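Local coordinates for NTP_transf_2 domain-containing protein (Capnocytophaga granulosa, PDB 6WT9), which synthesizes the second messenger 3',3'-c-di-GMP from two molecules of GTP as the nucleotidyltransferase of a CBASS antiphage defence system, at residues A[66-78]-A[153-165]. Numbering follows the deposited sequence.
Sequences KVKLHLQDILLDV and NRLLSEQKLSSVY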
# COMPACT_ATOMS: atom_id res chain seq x y z
N LYS A 66 4.29 11.53 15.96
CA LYS A 66 4.03 12.84 16.54
C LYS A 66 2.53 13.11 16.63
O LYS A 66 2.06 13.73 17.59
CB LYS A 66 4.73 13.93 15.73
CG LYS A 66 6.25 13.90 15.85
CD LYS A 66 6.87 14.99 14.98
CE LYS A 66 8.39 14.98 15.07
NZ LYS A 66 8.85 15.28 16.45
N VAL A 67 1.76 12.67 15.63
CA VAL A 67 0.31 12.80 15.70
C VAL A 67 -0.22 12.01 16.89
O VAL A 67 -1.11 12.48 17.62
CB VAL A 67 -0.34 12.33 14.38
CG1 VAL A 67 -1.85 12.36 14.49
CG2 VAL A 67 0.14 13.20 13.23
N LYS A 68 0.33 10.82 17.12
CA LYS A 68 -0.10 10.00 18.25
C LYS A 68 0.14 10.72 19.58
O LYS A 68 -0.73 10.70 20.46
CB LYS A 68 0.64 8.66 18.23
CG LYS A 68 0.34 7.73 19.39
CD LYS A 68 1.09 6.42 19.23
CE LYS A 68 0.92 5.53 20.45
NZ LYS A 68 1.66 4.24 20.30
N LEU A 69 1.30 11.36 19.74
CA LEU A 69 1.60 12.03 21.00
C LEU A 69 0.68 13.22 21.24
O LEU A 69 0.31 13.50 22.38
CB LEU A 69 3.06 12.49 21.02
CG LEU A 69 4.13 11.39 21.01
CD1 LEU A 69 5.52 12.00 21.19
CD2 LEU A 69 3.85 10.35 22.09
N HIS A 70 0.30 13.93 20.17
CA HIS A 70 -0.64 15.04 20.33
C HIS A 70 -2.02 14.54 20.73
O HIS A 70 -2.69 15.16 21.56
CB HIS A 70 -0.71 15.86 19.04
CG HIS A 70 0.47 16.74 18.82
ND1 HIS A 70 0.77 17.81 19.64
CD2 HIS A 70 1.43 16.73 17.87
CE1 HIS A 70 1.86 18.41 19.21
NE2 HIS A 70 2.29 17.77 18.13
N LEU A 71 -2.47 13.43 20.15
CA LEU A 71 -3.77 12.88 20.51
C LEU A 71 -3.76 12.29 21.92
O LEU A 71 -4.80 12.27 22.59
CB LEU A 71 -4.20 11.83 19.49
CG LEU A 71 -4.48 12.37 18.09
CD1 LEU A 71 -4.93 11.25 17.15
CD2 LEU A 71 -5.53 13.47 18.15
N GLN A 72 -2.61 11.80 22.38
CA GLN A 72 -2.50 11.31 23.75
C GLN A 72 -2.58 12.43 24.78
O GLN A 72 -2.54 12.14 25.98
CB GLN A 72 -1.19 10.54 23.92
CG GLN A 72 -1.19 9.17 23.26
CD GLN A 72 0.15 8.47 23.35
OE1 GLN A 72 1.19 9.11 23.55
NE2 GLN A 72 0.14 7.15 23.22
N ASP A 73 -2.70 13.68 24.35
CA ASP A 73 -2.93 14.80 25.24
C ASP A 73 -4.40 15.13 25.42
O ASP A 73 -4.72 16.06 26.17
CB ASP A 73 -2.19 16.05 24.72
CG ASP A 73 -0.68 15.92 24.81
OD1 ASP A 73 -0.20 14.91 25.37
OD2 ASP A 73 0.02 16.83 24.32
N ILE A 74 -5.31 14.40 24.76
CA ILE A 74 -6.72 14.78 24.81
C ILE A 74 -7.65 13.57 24.76
O ILE A 74 -8.79 13.64 25.21
CB ILE A 74 -7.05 15.78 23.68
CG1 ILE A 74 -8.42 16.42 23.90
CG2 ILE A 74 -6.98 15.10 22.32
CD1 ILE A 74 -8.77 17.47 22.87
N LEU A 75 -7.17 12.44 24.22
CA LEU A 75 -8.02 11.27 24.03
C LEU A 75 -7.86 10.28 25.17
O LEU A 75 -6.76 10.07 25.69
CB LEU A 75 -7.70 10.58 22.70
CG LEU A 75 -8.03 11.33 21.41
CD1 LEU A 75 -7.79 10.44 20.19
CD2 LEU A 75 -9.46 11.86 21.42
N LEU A 76 -8.97 9.65 25.55
CA LEU A 76 -9.00 8.64 26.59
C LEU A 76 -9.63 7.36 26.06
O LEU A 76 -10.47 7.39 25.15
CB LEU A 76 -9.79 9.11 27.82
CG LEU A 76 -9.26 10.32 28.59
CD1 LEU A 76 -10.18 10.65 29.76
CD2 LEU A 76 -7.84 10.05 29.08
N ASP A 77 -9.21 6.23 26.64
CA ASP A 77 -9.79 4.91 26.35
C ASP A 77 -9.64 4.54 24.87
O ASP A 77 -10.57 4.05 24.23
CB ASP A 77 -11.26 4.85 26.77
CG ASP A 77 -11.49 5.35 28.18
OD1 ASP A 77 -10.70 4.98 29.08
OD2 ASP A 77 -12.45 6.12 28.40
N VAL A 78 -8.44 4.77 24.33
CA VAL A 78 -8.14 4.47 22.94
C VAL A 78 -6.78 3.79 22.84
O VAL A 78 -5.93 3.91 23.72
CB VAL A 78 -8.16 5.73 22.04
CG1 VAL A 78 -9.55 6.35 22.02
CG2 VAL A 78 -7.11 6.73 22.50
N ASN A 153 -14.42 11.01 20.21
CA ASN A 153 -13.03 10.92 19.79
C ASN A 153 -12.78 11.65 18.48
O ASN A 153 -11.71 12.23 18.28
CB ASN A 153 -12.60 9.46 19.67
CG ASN A 153 -12.45 8.78 21.02
OD1 ASN A 153 -12.26 9.45 22.04
ND2 ASN A 153 -12.53 7.46 21.03
N ARG A 154 -13.76 11.64 17.57
CA ARG A 154 -13.61 12.36 16.31
C ARG A 154 -13.59 13.86 16.53
O ARG A 154 -12.76 14.58 15.96
CB ARG A 154 -14.73 11.96 15.34
CG ARG A 154 -14.73 12.72 14.03
CD ARG A 154 -13.42 12.55 13.28
NE ARG A 154 -13.61 12.57 11.83
CZ ARG A 154 -13.50 13.66 11.07
NH1 ARG A 154 -13.21 14.82 11.63
NH2 ARG A 154 -13.68 13.58 9.77
N LEU A 155 -14.51 14.37 17.36
CA LEU A 155 -14.55 15.80 17.64
C LEU A 155 -13.33 16.25 18.43
O LEU A 155 -12.79 17.33 18.18
CB LEU A 155 -15.84 16.15 18.38
CG LEU A 155 -17.14 16.03 17.58
CD1 LEU A 155 -18.34 16.23 18.49
CD2 LEU A 155 -17.16 17.02 16.43
N LEU A 156 -12.89 15.44 19.39
CA LEU A 156 -11.71 15.81 20.18
C LEU A 156 -10.45 15.77 19.33
O LEU A 156 -9.55 16.60 19.50
CB LEU A 156 -11.57 14.89 21.39
CG LEU A 156 -12.58 15.09 22.52
CD1 LEU A 156 -12.38 14.03 23.60
CD2 LEU A 156 -12.46 16.48 23.11
N SER A 157 -10.36 14.81 18.41
CA SER A 157 -9.22 14.77 17.50
C SER A 157 -9.21 15.98 16.58
O SER A 157 -8.14 16.51 16.26
CB SER A 157 -9.25 13.47 16.68
OG SER A 157 -9.22 12.33 17.52
N GLU A 158 -10.39 16.44 16.15
CA GLU A 158 -10.47 17.64 15.33
C GLU A 158 -9.91 18.86 16.07
O GLU A 158 -9.13 19.63 15.51
CB GLU A 158 -11.91 17.91 14.90
CG GLU A 158 -12.44 16.95 13.87
CD GLU A 158 -13.89 17.24 13.50
OE1 GLU A 158 -14.45 18.22 14.03
OE2 GLU A 158 -14.46 16.48 12.69
N GLN A 159 -10.32 19.03 17.33
CA GLN A 159 -9.91 20.20 18.09
C GLN A 159 -8.40 20.23 18.30
O GLN A 159 -7.75 21.25 18.05
CB GLN A 159 -10.65 20.24 19.42
CG GLN A 159 -10.29 21.42 20.30
CD GLN A 159 -11.09 21.45 21.59
OE1 GLN A 159 -11.99 20.64 21.79
NE2 GLN A 159 -10.76 22.40 22.47
N LYS A 160 -7.84 19.12 18.77
CA LYS A 160 -6.41 19.06 19.04
C LYS A 160 -5.59 19.21 17.77
O LYS A 160 -4.66 20.02 17.71
CB LYS A 160 -6.06 17.76 19.76
CG LYS A 160 -4.60 17.36 19.67
CD LYS A 160 -3.70 18.32 20.44
CE LYS A 160 -4.00 18.29 21.93
NZ LYS A 160 -3.06 19.17 22.69
N LEU A 161 -5.92 18.44 16.73
CA LEU A 161 -5.12 18.46 15.51
C LEU A 161 -5.22 19.80 14.80
O LEU A 161 -4.21 20.32 14.30
CB LEU A 161 -5.55 17.32 14.58
CG LEU A 161 -5.27 15.92 15.13
CD1 LEU A 161 -5.76 14.85 14.18
CD2 LEU A 161 -3.79 15.74 15.43
N SER A 162 -6.41 20.40 14.75
CA SER A 162 -6.55 21.73 14.16
C SER A 162 -5.79 22.78 14.96
O SER A 162 -5.43 23.82 14.41
CB SER A 162 -8.02 22.12 14.06
OG SER A 162 -8.75 21.17 13.30
N SER A 163 -5.54 22.52 16.24
CA SER A 163 -4.80 23.44 17.09
C SER A 163 -3.29 23.24 17.01
O SER A 163 -2.54 24.16 17.36
CB SER A 163 -5.25 23.28 18.55
OG SER A 163 -4.27 23.78 19.44
N VAL A 164 -2.83 22.08 16.55
CA VAL A 164 -1.40 21.79 16.47
C VAL A 164 -0.86 22.05 15.07
O VAL A 164 0.23 22.61 14.92
CB VAL A 164 -1.13 20.34 16.91
CG1 VAL A 164 0.28 19.92 16.53
CG2 VAL A 164 -1.35 20.20 18.41
N TYR A 165 -1.60 21.65 14.04
CA TYR A 165 -1.13 21.73 12.66
C TYR A 165 -1.93 22.78 11.90
O TYR A 165 -3.17 22.74 11.90
CB TYR A 165 -1.25 20.37 11.97
CG TYR A 165 -0.46 19.28 12.64
CD1 TYR A 165 0.91 19.20 12.50
CD2 TYR A 165 -1.10 18.31 13.42
CE1 TYR A 165 1.64 18.20 13.12
CE2 TYR A 165 -0.38 17.31 14.04
CZ TYR A 165 0.99 17.26 13.88
OH TYR A 165 1.72 16.27 14.49
O HOH W 1 -3.93 18.96 25.12
O HOH W 2 -11.61 10.30 24.48
O HOH W 3 -12.53 6.11 23.43
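In the nucleotidyltransferase domain, helix 147-164 packs against the C-terminal end of helix 54-71 and the 72-77 connection into strand 78-83. His70 meets Val164, the last residue of helix 147-164, and Tyr165 just after it; the short helical segments cross at 117°. Val164 lays CG1 over one face of the imidazole in a CH-pi contact, 3.5 Å from the ring centroid. The Tyr165 ring meets it obliquely, its OH 3.4 Å from His70 CD2. Lys160 lies next to this pair. Its CG is anti to the backbone N (chi1 160°), and bends at chi2 and chi3 fold the aliphatic chain past the backbone carbonyl of His70, with CE 3.4 Å from His70 O. NZ then donates to a water, which in turn donates to Asp73 O; the Asp73 carboxylate lies nearby, beyond salt-bridge distance, and may still favour the ammonium charge electrostatically.

Farther along the helix the contact is largely apolar. Leu71 CD2 sits 3.9 Å from Leu161 CG, the two side chains crossing at about a right angle, while Ile74 CD1 reaches Leu156 CD2 at 3.8 Å. Leu75 splits its methyls, CD2 against Leu156 CB and CD1 against Ser157 OG, a hydroxyl that donates a hydrogen bond to Asn153 O. At the far end both polar atoms of the Asn153 amide are water-linked: one water accepts from Leu76 N and can donate to OD1; another accepts from ND2 and can donate to Asp77 O. Val67 and Leu75 rest on strand 98-104, and Val67, Ser157 and Leu161 on strand 185-194, so helices and connection together cover the central sheet in the nucleotidyltransferase fold of this CD-NTase.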